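Local atomic coordinates of meso-diaminopimelate dehydrogenase (Clostridium tetani, PDB entry 3WGY), a protein that catalyses, in its native form, the NADP-dependent reversible oxidative deamination of the D-centre of meso-diaminopimelate, and is here a variant holding 4-methyl-2-oxovalerate. Residues Thr144-Trp148 with Phe191-His197. The protein carries 6 engineered substitutions. Sequence-based numbering, arbitrary orientation.
Sequences THTFW and FTTREKH
The outermost strand of a three-stranded antiparallel sheet, 142-147, meets the short helix 193-196, which leads into strand 197-205 of a neighbouring mixed sheet, and their junction illustrates how two sheets can be joined through a lysine bond to a strand, flanked by aromatic contacts. K196 reaches across and its NZ donates to the carbonyl oxygen T146 O at 2.9 Å, with the donor somewhat off the carbonyl plane. The same ammonium group donates to two waters: one accepts from T146 N as well, the other lies in the ring plane of H145, 2.7 Å from its ND1. Three acceptors thus grip NZ, which probably holds its positive charge in place beside the strand. On the way, a bend at chi3 (66°) sets K196 CE over the centre of the F147 ring, 4.2 Å from its centroid, a CH-pi contact. F147 also touches A179 and L180 of helix 177-184.

At one end of the contact F191 presents its edge to the face of H145 in a T-shaped pair with planes at 63°; F191 CD2 comes 3.6 Å from H145 CE1. Helix 193-196, which follows F191, starts with a capping box: T192 N donates to E195 OE1, while the return bond from E195 N to T192 OG1 is weak and doubtful, since the place of OG1 is unsure. At the other end F147, W148 and H197 form an aromatic cluster, and the side chain of W148, whose NE1 is hydrogen-bonded to D124 OD2, lies about 10 Å from the bound 4-methyl-2-oxovalerate. There H197 NE2 accepts from the backbone W148 N at 3.1 Å, a fairly straight bond (160°) lying close to the imidazole plane.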
ATOM      1  N   THR B 144      12.922   4.775   6.623  1.00 28.09           N
ATOM      2  CA  THR B 144      12.180   3.586   6.227  1.00 31.02           C
ATOM      3  C   THR B 144      12.791   2.387   6.924  1.00 31.96           C
ATOM      4  O   THR B 144      14.015   2.272   7.016  1.00 31.08           O
ATOM      5  CB  THR B 144      12.251   3.315   4.716  1.00 28.91           C
ATOM      6  OG1 THR B 144      11.745   4.446   4.001  1.00 31.90           O
ATOM      7  CG2 THR B 144      11.427   2.090   4.370  1.00 31.52           C
ATOM      8  N   HIS B 145      11.937   1.491   7.402  1.00 31.02           N
ATOM      9  CA  HIS B 145      12.394   0.296   8.080  1.00 31.49           C
ATOM     10  C   HIS B 145      11.680  -0.944   7.546  1.00 32.93           C
ATOM     11  O   HIS B 145      10.455  -1.052   7.653  1.00 29.63           O
ATOM     12  CB  HIS B 145      12.132   0.416   9.580  1.00 33.13           C
ATOM     13  CG  HIS B 145      12.868   1.544  10.237  1.00 34.92           C
ATOM     14  ND1 HIS B 145      14.245   1.632  10.238  1.00 37.60           N
ATOM     15  CD2 HIS B 145      12.420   2.616  10.934  1.00 34.93           C
ATOM     16  CE1 HIS B 145      14.614   2.709  10.907  1.00 36.00           C
ATOM     17  NE2 HIS B 145      13.528   3.322  11.340  1.00 38.80           N
ATOM     18  N   THR B 146      12.435  -1.868   6.959  1.00 29.63           N
ATOM     19  CA  THR B 146      11.843  -3.101   6.471  1.00 31.88           C
ATOM     20  C   THR B 146      12.323  -4.249   7.357  1.00 31.89           C
ATOM     21  O   THR B 146      13.517  -4.372   7.642  1.00 30.45           O
ATOM     22  CB  THR B 146      12.231  -3.422   5.010  1.00 32.71           C
ATOM     23  OG1 THR B 146      11.876  -2.327   4.158  1.00 35.01           O
ATOM     24  CG2 THR B 146      11.485  -4.654   4.532  1.00 32.40           C
ATOM     25  N   PHE B 147      11.383  -5.069   7.806  1.00 29.86           N
ATOM     26  CA  PHE B 147      11.695  -6.229   8.644  1.00 30.19           C
ATOM     27  C   PHE B 147      11.135  -7.450   7.926  1.00 31.51           C
ATOM     28  O   PHE B 147      10.075  -7.375   7.305  1.00 30.48           O
ATOM     29  CB  PHE B 147      11.026  -6.117  10.015  1.00 32.17           C
ATOM     30  CG  PHE B 147      11.532  -4.984  10.867  1.00 33.37           C
ATOM     31  CD1 PHE B 147      11.254  -3.669  10.540  1.00 36.38           C
ATOM     32  CD2 PHE B 147      12.247  -5.243  12.034  1.00 35.38           C
ATOM     33  CE1 PHE B 147      11.672  -2.620  11.363  1.00 35.53           C
ATOM     34  CE2 PHE B 147      12.669  -4.202  12.864  1.00 32.86           C
ATOM     35  CZ  PHE B 147      12.379  -2.889  12.526  1.00 35.95           C
ATOM     36  N   TRP B 148      11.760  -8.544   7.964  1.00 29.84           N
ATOM     37  CA  TRP B 148      11.243  -9.735   7.318  1.00 32.52           C
ATOM     38  C   TRP B 148      10.761 -10.693   8.410  1.00 36.09           C
ATOM     39  O   TRP B 148      11.559 -11.312   9.113  1.00 37.04           O
ATOM     40  CB  TRP B 148      12.322 -10.333   6.413  1.00 32.53           C
ATOM     41  CG  TRP B 148      12.617  -9.408   5.245  1.00 33.81           C
ATOM     42  CD1 TRP B 148      11.931  -9.334   4.060  1.00 35.01           C
ATOM     43  CD2 TRP B 148      13.597  -8.357   5.203  1.00 34.81           C
ATOM     44  NE1 TRP B 148      12.420  -8.300   3.286  1.00 33.55           N
ATOM     45  CE2 TRP B 148      13.443  -7.686   3.963  1.00 34.59           C
ATOM     46  CE3 TRP B 148      14.586  -7.913   6.093  1.00 36.49           C
ATOM     47  CZ2 TRP B 148      14.244  -6.598   3.591  1.00 35.64           C
ATOM     48  CZ3 TRP B 148      15.385  -6.825   5.722  1.00 37.25           C
ATOM     49  CH2 TRP B 148      15.206  -6.181   4.479  1.00 37.74           C
ATOM     50  N   PHE B 191      18.759   1.446  13.046  1.00 43.69           N
ATOM     51  CA  PHE B 191      18.922   0.213  13.802  1.00 41.29           C
ATOM     52  C   PHE B 191      20.171  -0.547  13.396  1.00 41.76           C
ATOM     53  O   PHE B 191      20.544  -0.562  12.225  1.00 41.02           O
ATOM     54  CB  PHE B 191      17.702  -0.694  13.598  1.00 39.16           C
ATOM     55  CG  PHE B 191      16.447  -0.188  14.247  1.00 38.64           C
ATOM     56  CD1 PHE B 191      16.315  -0.190  15.630  1.00 37.00           C
ATOM     57  CD2 PHE B 191      15.395   0.295  13.473  1.00 39.26           C
ATOM     58  CE1 PHE B 191      15.155   0.282  16.240  1.00 38.92           C
ATOM     59  CE2 PHE B 191      14.225   0.772  14.072  1.00 39.54           C
ATOM     60  CZ  PHE B 191      14.105   0.766  15.458  1.00 41.26           C
ATOM     61  N   THR B 192      20.823  -1.167  14.373  1.00 43.64           N
ATOM     62  CA  THR B 192      22.000  -1.973  14.096  1.00 44.84           C
ATOM     63  C   THR B 192      21.410  -3.316  13.678  1.00 47.39           C
ATOM     64  O   THR B 192      20.263  -3.624  14.023  1.00 45.93           O
ATOM     65  CB  THR B 192      22.856  -2.194  15.355  1.00 46.05           C
ATOM     66  OG1 THR B 192      22.115  -2.975  16.302  1.00 44.26           O
ATOM     67  CG2 THR B 192      23.242  -0.865  15.984  1.00 45.93           C
ATOM     68  N   THR B 193      22.173  -4.109  12.934  1.00 49.02           N
ATOM     69  CA  THR B 193      21.689  -5.411  12.488  1.00 50.31           C
ATOM     70  C   THR B 193      21.174  -6.215  13.669  1.00 49.81           C
ATOM     71  O   THR B 193      20.116  -6.843  13.600  1.00 50.47           O
ATOM     72  CB  THR B 193      22.804  -6.219  11.819  1.00 52.06           C
ATOM     73  OG1 THR B 193      23.293  -5.503  10.678  1.00 54.94           O
ATOM     74  CG2 THR B 193      22.280  -7.568  11.377  1.00 51.72           C
ATOM     75  N   ARG B 194      21.931  -6.168  14.757  1.00 48.80           N
ATOM     76  CA  ARG B 194      21.603  -6.905  15.966  1.00 48.30           C
ATOM     77  C   ARG B 194      20.305  -6.489  16.654  1.00 46.84           C
ATOM     78  O   ARG B 194      19.735  -7.264  17.427  1.00 46.89           O
ATOM     79  CB  ARG B 194      22.755  -6.795  16.964  1.00 48.81           C
ATOM     80  CG  ARG B 194      22.590  -7.715  18.152  1.00 52.05           C
ATOM     81  CD  ARG B 194      23.772  -7.664  19.101  1.00 55.68           C
ATOM     82  NE  ARG B 194      24.084  -9.002  19.584  1.00 58.17           N
ATOM     83  CZ  ARG B 194      24.770  -9.905  18.888  1.00 58.60           C
ATOM     84  NH1 ARG B 194      25.233  -9.609  17.680  1.00 59.04           N
ATOM     85  NH2 ARG B 194      24.973 -11.111  19.390  1.00 59.52           N
ATOM     86  N   GLU B 195      19.838  -5.276  16.386  1.00 44.53           N
ATOM     87  CA  GLU B 195      18.611  -4.793  17.011  1.00 42.73           C
ATOM     88  C   GLU B 195      17.334  -5.100  16.230  1.00 40.14           C
ATOM     89  O   GLU B 195      16.266  -5.231  16.829  1.00 40.93           O
ATOM     90  CB  GLU B 195      18.695  -3.279  17.239  1.00 44.89           C
ATOM     91  CG  GLU B 195      19.879  -2.836  18.086  1.00 48.33           C
ATOM     92  CD  GLU B 195      20.015  -1.324  18.148  1.00 50.10           C
ATOM     93  OE1 GLU B 195      19.975  -0.675  17.081  1.00 51.97           O
ATOM     94  OE2 GLU B 195      20.167  -0.781  19.262  1.00 52.66           O
ATOM     95  N   LYS B 196      17.442  -5.217  14.908  1.00 38.83           N
ATOM     96  CA  LYS B 196      16.277  -5.472  14.047  1.00 38.93           C
ATOM     97  C   LYS B 196      15.722  -6.897  14.017  1.00 37.82           C
ATOM     98  O   LYS B 196      14.505  -7.083  14.074  1.00 37.18           O
ATOM     99  CB  LYS B 196      16.575  -5.052  12.602  1.00 39.26           C
ATOM    100  CG  LYS B 196      16.769  -3.561  12.398  1.00 39.69           C
ATOM    101  CD  LYS B 196      16.999  -3.228  10.929  1.00 41.62           C
ATOM    102  CE  LYS B 196      15.763  -3.511  10.087  1.00 41.33           C
ATOM    103  NZ  LYS B 196      16.019  -3.245   8.643  1.00 44.05           N
ATOM    104  N   HIS B 197      16.601  -7.889  13.896  1.00 36.90           N
ATOM    105  CA  HIS B 197      16.169  -9.281  13.832  1.00 35.52           C
ATOM    106  C   HIS B 197      16.997 -10.223  14.693  1.00 34.50           C
ATOM    107  O   HIS B 197      18.199 -10.029  14.872  1.00 32.61           O
ATOM    108  CB  HIS B 197      16.246  -9.826  12.396  1.00 36.27           C
ATOM    109  CG  HIS B 197      15.533  -8.996  11.372  1.00 37.86           C
ATOM    110  ND1 HIS B 197      16.077  -7.843  10.842  1.00 36.90           N
ATOM    111  CD2 HIS B 197      14.345  -9.178  10.747  1.00 37.61           C
ATOM    112  CE1 HIS B 197      15.256  -7.353   9.930  1.00 39.49           C
ATOM    113  NE2 HIS B 197      14.198  -8.142   9.855  1.00 37.88           N
TER
HETATM  114  O   HOH W   1      15.899  -0.254   9.133  1.00 36.88           O
HETATM  115  O   HOH W   2      15.130  -1.578   6.392  1.00 44.87           O